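Local coordinates for sarcoplasmic calcium-binding protein (PDB 2SAS) that binds calcium ions through EF-hand loops and, like parvalbumins, seems to be more abundant in fast-contracting muscles, at residues 26-29 with 30-34; 53-56 with 57-61; 163-166 with 167-171; 176-179 with 180-183. All blocks are in the same frame, centred on the assembly; numbering follows the deposited sequence.

Contact 1. Residues 26-29 with 30-34. With CA (calcium ion), chain B.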
loop_
_atom_site.group_PDB
_atom_site.type_symbol
_atom_site.label_atom_id
_atom_site.label_comp_id
_atom_site.label_asym_id
_atom_site.label_seq_id
_atom_site.Cartn_x
_atom_site.Cartn_y
_atom_site.Cartn_z
ATOM N N ILE A 26 -16.547 1.577 -7.276
ATOM C CA ILE A 26 -16.144 1.765 -8.646
ATOM C C ILE A 26 -17.408 2.464 -9.267
ATOM O O ILE A 26 -18.493 1.922 -9.043
ATOM C CB ILE A 26 -15.818 0.522 -9.527
ATOM C CG1 ILE A 26 -14.939 -0.548 -8.844
ATOM C CG2 ILE A 26 -15.078 1.000 -10.819
ATOM C CD1 ILE A 26 -13.731 0.009 -8.066
ATOM N N GLN A 27 -17.193 3.528 -9.987
ATOM C CA GLN A 27 -18.311 4.273 -10.629
ATOM C C GLN A 27 -17.741 5.029 -11.816
ATOM O O GLN A 27 -16.504 5.146 -11.697
ATOM C CB GLN A 27 -18.826 5.347 -9.638
ATOM C CG GLN A 27 -19.490 4.701 -8.425
ATOM C CD GLN A 27 -19.910 5.806 -7.477
ATOM O OE1 GLN A 27 -19.390 5.905 -6.358
ATOM N NE2 GLN A 27 -20.844 6.555 -7.994
ATOM N N ASP A 28 -18.504 5.484 -12.776
ATOM C CA ASP A 28 -17.960 6.250 -13.900
ATOM C C ASP A 28 -16.978 7.316 -13.418
ATOM O O ASP A 28 -15.945 7.513 -14.048
ATOM C CB ASP A 28 -19.026 6.893 -14.804
ATOM C CG ASP A 28 -18.499 7.844 -15.859
ATOM O OD1 ASP A 28 -17.886 7.471 -16.882
ATOM O OD2 ASP A 28 -18.694 9.087 -15.681
ATOM N N ASN A 29 -17.243 7.997 -12.323
ATOM C CA ASN A 29 -16.337 9.042 -11.880
ATOM C C ASN A 29 -14.903 8.545 -11.675
ATOM O O ASN A 29 -13.972 9.395 -11.741
ATOM C CB ASN A 29 -16.885 9.857 -10.738
ATOM C CG ASN A 29 -16.917 9.172 -9.384
ATOM O OD1 ASN A 29 -16.940 7.943 -9.300
ATOM N ND2 ASN A 29 -16.896 9.971 -8.319
ATOM N N ASP A 30 -14.725 7.301 -11.364
ATOM C CA ASP A 30 -13.396 6.691 -11.146
ATOM C C ASP A 30 -12.687 6.715 -12.535
ATOM O O ASP A 30 -11.528 7.132 -12.575
ATOM C CB ASP A 30 -13.524 5.276 -10.608
ATOM C CG ASP A 30 -13.919 5.288 -9.151
ATOM O OD1 ASP A 30 -13.268 6.002 -8.374
ATOM O OD2 ASP A 30 -14.911 4.598 -8.836
ATOM N N PHE A 31 -13.417 6.311 -13.530
ATOM C CA PHE A 31 -12.962 6.303 -14.923
ATOM C C PHE A 31 -12.692 7.722 -15.428
ATOM O O PHE A 31 -11.743 7.956 -16.213
ATOM C CB PHE A 31 -13.952 5.494 -15.794
ATOM C CG PHE A 31 -13.961 4.024 -15.443
ATOM C CD1 PHE A 31 -14.605 3.554 -14.314
ATOM C CD2 PHE A 31 -13.203 3.123 -16.202
ATOM C CE1 PHE A 31 -14.557 2.218 -13.935
ATOM C CE2 PHE A 31 -13.134 1.761 -15.868
ATOM C CZ PHE A 31 -13.833 1.331 -14.736
ATOM N N GLU A 32 -13.476 8.723 -15.034
ATOM C CA GLU A 32 -13.234 10.119 -15.440
ATOM C C GLU A 32 -11.885 10.541 -14.829
ATOM O O GLU A 32 -11.105 11.314 -15.409
ATOM C CB GLU A 32 -14.322 11.097 -15.034
ATOM C CG GLU A 32 -15.763 10.997 -15.599
ATOM C CD GLU A 32 -16.810 11.748 -14.806
ATOM O OE1 GLU A 32 -16.882 11.705 -13.584
ATOM O OE2 GLU A 32 -17.621 12.441 -15.469
ATOM N N ASP A 33 -11.561 10.022 -13.658
ATOM C CA ASP A 33 -10.322 10.293 -12.919
ATOM C C ASP A 33 -9.110 9.677 -13.622
ATOM O O ASP A 33 -7.938 10.071 -13.471
ATOM C CB ASP A 33 -10.382 9.744 -11.495
ATOM C CG ASP A 33 -11.059 10.568 -10.451
ATOM O OD1 ASP A 33 -11.939 11.368 -10.845
ATOM O OD2 ASP A 33 -10.790 10.404 -9.233
ATOM N N MET A 34 -9.366 8.645 -14.398
ATOM C CA MET A 34 -8.256 8.007 -15.148
ATOM C C MET A 34 -7.857 8.985 -16.266
ATOM O O MET A 34 -6.660 9.210 -16.553
ATOM C CB MET A 34 -8.760 6.679 -15.588
ATOM C CG MET A 34 -8.820 5.755 -14.386
ATOM S SD MET A 34 -9.379 4.158 -15.080
ATOM C CE MET A 34 -10.183 3.466 -13.628
HETATM CA CA CA B . -14.767 5.285 -6.583
#

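Contact 2. Residues 53-56 with 57-61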
loop_
_atom_site.group_PDB
_atom_site.type_symbol
_atom_site.label_atom_id
_atom_site.label_comp_id
_atom_site.label_asym_id
_atom_site.label_seq_id
_atom_site.Cartn_x
_atom_site.Cartn_y
_atom_site.Cartn_z
ATOM N N SER A 53 -10.381 8.837 -28.161
ATOM C CA SER A 53 -10.309 7.369 -28.319
ATOM C C SER A 53 -10.167 6.707 -26.965
ATOM O O SER A 53 -10.845 5.723 -26.682
ATOM C CB SER A 53 -9.154 6.976 -29.222
ATOM O OG SER A 53 -9.102 7.917 -30.276
ATOM N N MET A 54 -9.252 7.250 -26.193
ATOM C CA MET A 54 -8.958 6.736 -24.836
ATOM C C MET A 54 -10.239 6.663 -23.996
ATOM O O MET A 54 -10.542 5.727 -23.251
ATOM C CB MET A 54 -7.874 7.600 -24.231
ATOM C CG MET A 54 -7.648 7.285 -22.788
ATOM S SD MET A 54 -7.167 5.558 -22.599
ATOM C CE MET A 54 -5.682 5.428 -23.617
ATOM N N GLN A 55 -11.023 7.693 -24.129
ATOM C CA GLN A 55 -12.293 7.828 -23.406
ATOM C C GLN A 55 -13.284 6.732 -23.804
ATOM O O GLN A 55 -13.852 6.143 -22.882
ATOM C CB GLN A 55 -12.899 9.220 -23.629
ATOM C CG GLN A 55 -13.890 9.488 -22.503
ATOM C CD GLN A 55 -14.427 10.884 -22.622
ATOM O OE1 GLN A 55 -14.176 11.699 -21.744
ATOM N NE2 GLN A 55 -15.112 11.085 -23.728
ATOM N N ALA A 56 -13.418 6.466 -25.097
ATOM C CA ALA A 56 -14.263 5.471 -25.670
ATOM C C ALA A 56 -13.887 4.080 -25.142
ATOM O O ALA A 56 -14.790 3.277 -24.811
ATOM C CB ALA A 56 -14.337 5.509 -27.165
ATOM N N SER A 57 -12.591 3.813 -24.995
ATOM C CA SER A 57 -12.185 2.503 -24.459
ATOM C C SER A 57 -12.471 2.435 -22.968
ATOM O O SER A 57 -12.691 1.304 -22.487
ATOM C CB SER A 57 -10.766 2.073 -24.821
ATOM O OG SER A 57 -9.886 3.150 -24.709
ATOM N N LEU A 58 -12.491 3.542 -22.265
ATOM C CA LEU A 58 -12.800 3.551 -20.818
ATOM C C LEU A 58 -14.316 3.368 -20.625
ATOM O O LEU A 58 -14.832 2.699 -19.716
ATOM C CB LEU A 58 -12.234 4.829 -20.187
ATOM C CG LEU A 58 -10.704 4.915 -20.066
ATOM C CD1 LEU A 58 -10.187 6.206 -19.482
ATOM C CD2 LEU A 58 -10.233 3.763 -19.168
ATOM N N GLU A 59 -15.071 4.047 -21.487
ATOM C CA GLU A 59 -16.541 3.977 -21.442
ATOM C C GLU A 59 -16.989 2.527 -21.622
ATOM O O GLU A 59 -17.798 1.970 -20.882
ATOM C CB GLU A 59 -17.114 4.830 -22.592
ATOM C CG GLU A 59 -17.018 6.305 -22.192
ATOM C CD GLU A 59 -17.547 7.290 -23.169
ATOM O OE1 GLU A 59 -17.662 6.860 -24.319
ATOM O OE2 GLU A 59 -17.815 8.417 -22.854
ATOM N N ASP A 60 -16.427 1.961 -22.632
ATOM C CA ASP A 60 -16.555 0.590 -23.107
ATOM C C ASP A 60 -16.052 -0.347 -22.002
ATOM O O ASP A 60 -16.563 -1.444 -21.767
ATOM C CB ASP A 60 -15.743 0.581 -24.397
ATOM C CG ASP A 60 -16.151 -0.268 -25.546
ATOM O OD1 ASP A 60 -16.574 -1.429 -25.317
ATOM O OD2 ASP A 60 -16.012 0.252 -26.710
ATOM N N GLU A 61 -15.027 0.064 -21.266
ATOM C CA GLU A 61 -14.537 -0.753 -20.155
ATOM C C GLU A 61 -15.577 -0.707 -19.022
ATOM O O GLU A 61 -16.082 -1.806 -18.579
ATOM C CB GLU A 61 -13.184 -0.327 -19.668
ATOM C CG GLU A 61 -12.380 -1.341 -18.880
ATOM C CD GLU A 61 -11.284 -0.820 -18.009
ATOM O OE1 GLU A 61 -10.601 0.081 -18.542
ATOM O OE2 GLU A 61 -11.099 -1.256 -16.883
#

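Contact 3. Residues 163-166 with 167-171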
loop_
_atom_site.group_PDB
_atom_site.type_symbol
_atom_site.label_atom_id
_atom_site.label_comp_id
_atom_site.label_asym_id
_atom_site.label_seq_id
_atom_site.Cartn_x
_atom_site.Cartn_y
_atom_site.Cartn_z
ATOM N N GLU A 163 0.769 -11.871 -18.307
ATOM C CA GLU A 163 0.998 -13.105 -17.555
ATOM C C GLU A 163 0.930 -12.835 -16.061
ATOM O O GLU A 163 0.359 -13.605 -15.290
ATOM C CB GLU A 163 2.355 -13.786 -17.845
ATOM C CG GLU A 163 2.795 -14.179 -19.243
ATOM C CD GLU A 163 4.229 -14.659 -19.414
ATOM O OE1 GLU A 163 4.995 -14.935 -18.492
ATOM O OE2 GLU A 163 4.606 -14.735 -20.624
ATOM N N LEU A 164 1.606 -11.738 -15.698
ATOM C CA LEU A 164 1.670 -11.342 -14.283
ATOM C C LEU A 164 0.337 -10.810 -13.813
ATOM O O LEU A 164 -0.130 -11.144 -12.711
ATOM C CB LEU A 164 2.857 -10.419 -14.137
ATOM C CG LEU A 164 4.220 -10.945 -14.570
ATOM C CD1 LEU A 164 5.170 -9.762 -14.710
ATOM C CD2 LEU A 164 4.718 -11.898 -13.487
ATOM N N TYR A 165 -0.313 -10.007 -14.658
ATOM C CA TYR A 165 -1.655 -9.496 -14.239
ATOM C C TYR A 165 -2.556 -10.696 -13.899
ATOM O O TYR A 165 -3.109 -10.727 -12.794
ATOM C CB TYR A 165 -2.221 -8.507 -15.235
ATOM C CG TYR A 165 -3.574 -7.926 -14.957
ATOM C CD1 TYR A 165 -4.713 -8.671 -15.315
ATOM C CD2 TYR A 165 -3.785 -6.679 -14.425
ATOM C CE1 TYR A 165 -5.992 -8.162 -15.148
ATOM C CE2 TYR A 165 -5.064 -6.143 -14.212
ATOM C CZ TYR A 165 -6.160 -6.880 -14.611
ATOM O OH TYR A 165 -7.443 -6.400 -14.427
ATOM N N TYR A 166 -2.552 -11.675 -14.787
ATOM C CA TYR A 166 -3.298 -12.920 -14.659
ATOM C C TYR A 166 -3.039 -13.614 -13.330
ATOM O O TYR A 166 -3.952 -14.086 -12.630
ATOM C CB TYR A 166 -2.950 -13.953 -15.778
ATOM C CG TYR A 166 -3.795 -15.201 -15.623
ATOM C CD1 TYR A 166 -5.181 -15.093 -15.772
ATOM C CD2 TYR A 166 -3.283 -16.481 -15.351
ATOM C CE1 TYR A 166 -6.054 -16.165 -15.665
ATOM C CE2 TYR A 166 -4.134 -17.576 -15.212
ATOM C CZ TYR A 166 -5.507 -17.419 -15.382
ATOM O OH TYR A 166 -6.350 -18.499 -15.273
ATOM N N ARG A 167 -1.768 -13.712 -12.986
ATOM C CA ARG A 167 -1.373 -14.406 -11.750
ATOM C C ARG A 167 -1.731 -13.617 -10.502
ATOM O O ARG A 167 -1.942 -14.271 -9.463
ATOM C CB ARG A 167 0.106 -14.737 -11.753
ATOM C CG ARG A 167 0.497 -15.715 -12.877
ATOM C CD ARG A 167 2.020 -15.689 -12.828
ATOM N NE ARG A 167 2.569 -16.754 -13.636
ATOM C CZ ARG A 167 2.790 -17.973 -13.111
ATOM N NH1 ARG A 167 2.536 -18.159 -11.804
ATOM N NH2 ARG A 167 3.295 -18.943 -13.860
ATOM N N LEU A 168 -1.733 -12.330 -10.629
ATOM C CA LEU A 168 -2.074 -11.411 -9.541
ATOM C C LEU A 168 -3.567 -11.609 -9.183
ATOM O O LEU A 168 -3.974 -11.567 -8.044
ATOM C CB LEU A 168 -1.892 -9.956 -10.052
ATOM C CG LEU A 168 -1.744 -8.818 -9.088
ATOM C CD1 LEU A 168 -2.649 -7.627 -9.466
ATOM C CD2 LEU A 168 -2.055 -9.189 -7.651
ATOM N N LEU A 169 -4.359 -11.736 -10.249
ATOM C CA LEU A 169 -5.798 -11.897 -10.128
ATOM C C LEU A 169 -6.191 -13.326 -9.703
ATOM O O LEU A 169 -7.170 -13.462 -8.931
ATOM C CB LEU A 169 -6.466 -11.415 -11.415
ATOM C CG LEU A 169 -7.071 -10.032 -11.526
ATOM C CD1 LEU A 169 -7.978 -9.672 -10.349
ATOM C CD2 LEU A 169 -5.926 -8.997 -11.555
ATOM N N THR A 170 -5.511 -14.341 -10.182
ATOM C CA THR A 170 -5.964 -15.703 -9.861
ATOM C C THR A 170 -5.230 -16.681 -9.028
ATOM O O THR A 170 -5.948 -17.538 -8.387
ATOM C CB THR A 170 -6.367 -16.363 -11.253
ATOM O OG1 THR A 170 -5.125 -16.509 -11.980
ATOM C CG2 THR A 170 -7.372 -15.481 -12.021
ATOM N N SER A 171 -3.924 -16.605 -8.827
ATOM C CA SER A 171 -3.219 -17.633 -8.061
ATOM C C SER A 171 -3.632 -17.688 -6.606
ATOM O O SER A 171 -3.792 -16.656 -5.973
ATOM C CB SER A 171 -1.698 -17.472 -8.105
ATOM O OG SER A 171 -1.330 -17.209 -9.455
#

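Contact 4. Residues 176-179 with 180-183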
loop_
_atom_site.group_PDB
_atom_site.type_symbol
_atom_site.label_atom_id
_atom_site.label_comp_id
_atom_site.label_asym_id
_atom_site.label_seq_id
_atom_site.Cartn_x
_atom_site.Cartn_y
_atom_site.Cartn_z
ATOM N N ALA A 176 5.150 -14.942 -9.139
ATOM C CA ALA A 176 5.590 -13.757 -9.865
ATOM C C ALA A 176 4.536 -12.682 -10.002
ATOM O O ALA A 176 4.979 -11.499 -10.158
ATOM C CB ALA A 176 6.107 -14.125 -11.283
ATOM N N GLY A 177 3.252 -13.035 -9.999
ATOM C CA GLY A 177 2.179 -11.977 -10.162
ATOM C C GLY A 177 2.316 -11.038 -8.978
ATOM O O GLY A 177 1.908 -9.872 -8.969
ATOM N N ASN A 178 2.944 -11.459 -7.897
ATOM C CA ASN A 178 3.149 -10.596 -6.743
ATOM C C ASN A 178 4.019 -9.352 -7.025
ATOM O O ASN A 178 3.929 -8.448 -6.187
ATOM C CB ASN A 178 3.747 -11.311 -5.566
ATOM C CG ASN A 178 2.892 -12.293 -4.795
ATOM O OD1 ASN A 178 3.184 -12.473 -3.603
ATOM N ND2 ASN A 178 1.948 -12.958 -5.390
ATOM N N THR A 179 4.823 -9.350 -8.036
ATOM C CA THR A 179 5.756 -8.275 -8.426
ATOM C C THR A 179 5.083 -6.970 -8.771
ATOM O O THR A 179 5.694 -5.902 -8.596
ATOM C CB THR A 179 6.753 -8.738 -9.554
ATOM O OG1 THR A 179 5.965 -9.029 -10.713
ATOM C CG2 THR A 179 7.496 -10.033 -9.121
ATOM N N LEU A 180 3.815 -7.119 -9.136
ATOM C CA LEU A 180 2.978 -5.972 -9.504
ATOM C C LEU A 180 2.550 -5.221 -8.261
ATOM O O LEU A 180 2.097 -4.078 -8.339
ATOM C CB LEU A 180 1.912 -6.486 -10.448
ATOM C CG LEU A 180 2.376 -7.170 -11.738
ATOM C CD1 LEU A 180 1.169 -7.622 -12.556
ATOM C CD2 LEU A 180 3.151 -6.121 -12.555
ATOM N N MET A 181 2.711 -5.811 -7.099
ATOM C CA MET A 181 2.328 -5.146 -5.831
ATOM C C MET A 181 3.666 -4.671 -5.227
ATOM O O MET A 181 3.781 -4.155 -4.121
ATOM C CB MET A 181 1.536 -6.035 -4.893
ATOM C CG MET A 181 0.219 -6.551 -5.356
ATOM S SD MET A 181 -0.463 -7.756 -4.120
ATOM C CE MET A 181 0.653 -9.111 -4.207
ATOM N N GLY A 182 4.686 -4.909 -6.069
ATOM C CA GLY A 182 6.053 -4.525 -5.779
ATOM C C GLY A 182 6.698 -5.517 -4.826
ATOM O O GLY A 182 7.653 -5.162 -4.126
ATOM N N GLN A 183 6.190 -6.738 -4.791
ATOM C CA GLN A 183 6.862 -7.677 -3.852
ATOM C C GLN A 183 7.432 -8.907 -4.472
ATOM O O GLN A 183 7.063 -9.368 -5.555
ATOM C CB GLN A 183 5.992 -7.879 -2.645
ATOM C CG GLN A 183 4.560 -8.366 -2.828
ATOM C CD GLN A 183 4.348 -9.322 -1.644
ATOM O OE1 GLN A 183 4.451 -8.813 -0.529
ATOM N NE2 GLN A 183 4.257 -10.599 -1.963
#

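Contact 1. Residues 26-29 with 30-34
Asp30 fills the last calcium-binding position of an EF-hand loop, where glutamate is usual, and its carboxylate also ties back to the loop backbone at Gln27. Both oxygens bind the metal, Asp30 OD1 and OD2 each standing 2.4 Å from the calcium ion, while OD2 takes the N-H of Gln27 on its anti side (Gln27 N to Asp30 OD2 2.8 Å). The backbone amide of Asp30 in turn reaches Gln27 O from above the carbonyl plane, at 2.8 Å from N to O; the metal and the Gln27 N-H together hold the carboxylate's rotation. Asp19, Asn21, Asp23 and Ser25 complete the site. Asp28 OD2 comes within 3.5 Å of Glu32 OE2, the carboxylate planes turned 52° apart; these like charges probably raise each other's proton affinity. Phe31 has CG beside its backbone N (chi1 -66°), which lays the ring edge against the loop: CE1 meets Ile26 CG2 at 3.4 Å, Gln27 O lies in the ring plane, and Met34 CE sits over the centre of one face. With an alanine here, Ile26 CG2 and Met34 CE would lose the ring they pack on and a gap would probably open under the loop. Ile26 and Phe31 face helices 4-18 and 48-69, the Phe31 ring meeting Trp62, and the backbone of Ile26 pairs with Val77 in the two-stranded antiparallel sheet joining the two hands.

Contact 2. Residues 53-56 with 57-61
The Gln55 amide and the Glu59 carboxylate lie nearly parallel, their planes 17° apart, with Glu59 OE2 above one face of the amide and displaced past its NE2 and CG side. The approach is loose, 3.9 Å from Gln55 NE2 to Glu59 OE2, and the oxygen stands well out of the plane that holds the amide N-H groups. Closer to the backbone, Glu59 CG lies 3.2 Å from Gln55 O, the same carbonyl that receives the N-H of Glu59 (N to O 2.8 Å). All this is one face of helix 48-69, the entering helix of the second EF-hand, whose calcium loop begins at Asp70. A serine hydroxyl turned back on the preceding turn of helix marks the stretch: Ser57 OG, held between its own N and carbonyl carbon (chi1 42°), donates to Met54 O at 3.0 Å from above the carbonyl plane. Leu58 N reaches Met54 O from the same face at 3.1 Å, so two donors share one carbonyl. An alanine in place of Ser57 would lack the hydroxyl, and Met54 O would probably be left with the backbone N-H alone on that face. Leu58 CD1 touches Met54 CG at 4.3 Å, the two side chains forming an apolar strip against Met35 of helix 28-42. One turn further on, the carboxylate of Glu61 forms a salt bridge with Arg106 and a hydrogen bond with Asn105, both on helix 103-114.

Contact 3. Residues 163-166 with 167-171
Two tyrosines each receive the side chain four residues further on over one ring face, and this is where the helix packs tightly. Leu169 CD2 stands 3.7 Å from the centroid of the Tyr165 ring, 14° off its normal, a CH-pi contact with the methyl set slightly toward the rim. Thr170 OG1 instead lies over the centre of the Tyr166 ring, 3.5 Å from both CE2 and CZ of Tyr166. Its proton is committed to the backbone: Thr170 OG1 donates to Tyr166 O at 2.8 Å, while Thr170 N reaches the same oxygen at 2.9 Å from the opposite face of the carbonyl. The two bonds hold the hydroxyl in place above the ring. With CG swung away from the backbone N (chi1 -178°), the Tyr166 ring leans along the helix toward that hydroxyl. The solvent side is looser. Arg167 runs out extended, its CG 3.2 Å from Glu163 O, but its guanidinium does not meet the Glu163 carboxylate, with 5.7 Å between Arg167 NE and Glu163 OE1. Arg167 NH1 forms a salt bridge with Asp175 instead. Tyr165 and Leu168 look inward, toward helices 103-114 and 4-18 respectively. The stretch is the closing part of helix 158-170, the exiting helix of the fourth EF-hand, a hand for which no calcium site is seen, unlike the other three.

Contact 4. Residues 176-179 with 180-183
Residues 176-179 form a turn of 3-10 helix that runs on through Leu180 and ends in a Schellman motif. Its bonds span three residues: Thr179 N to Ala176 O at 3.0 Å, a weak one from Leu180 N to Gly177 O, and Met181 N to Asn178 O at 3.0 Å. At the end, Gln183 N returns five residues to Asn178 O at 3.2 Å, around a weaker bond from Gly182 N to Thr179 O. Gly182 takes a positive phi of 79°, a backbone angle that glycine adopts easily, and one that lets the chain reverse. Met181 N and Gln183 N approach Asn178 O from opposite faces, so one carbonyl binds both the helical turn and the reversed chain. The Asn178 side chain repeats the link, since Gln183 bends at chi2 (142°) and NE2 comes back to Asn178 OD1 at 2.7 Å; the bond is weak because its N-H points off line, and the amide planes lie 44° apart. Thr179 OG1 donates to Ala176 O at 2.7 Å, nearly in line with the carbonyl, doubling the backbone bond there, and Thr179 CA makes a C-H contact of 3.3 Å with Gln183 O. Met181 CE folds over Asn178, 3.9 Å from its CA. The turn lies among three helices: Leu180 packs on Tyr161 and Leu164 of helix 158-170, Thr179 on Val144, Val147 and Ile148 of helix 141-149, and Met181 on Lys9 and Phe12 of helix 4-18. Leu180 O accepts a hydrogen bond from Tyr130 OH at the end of helix 124-130.

How the contacts relate
The four contacts form two touching pairs on opposite sides of the chain's centre. Contacts 1 and 2 belong to consecutive helices, 28-42 and 48-69, and meet where Phe31 packs on Leu58 and Glu61. Contacts 3 and 4 join the last helix to the C-terminal turn, Leu180 CD1 resting on the backbone of Leu164 and Tyr165. Contact 4 is mostly buried, contact 2 lies at the surface, and contacts 1 and 3 are partly buried. Their chemistry follows: metal coordination in contact 1, a hydroxyl sharing a carbonyl with a backbone N-H in contacts 2, 3 and 4, ring faces in contact 3, and amide and main-chain closure in contact 4.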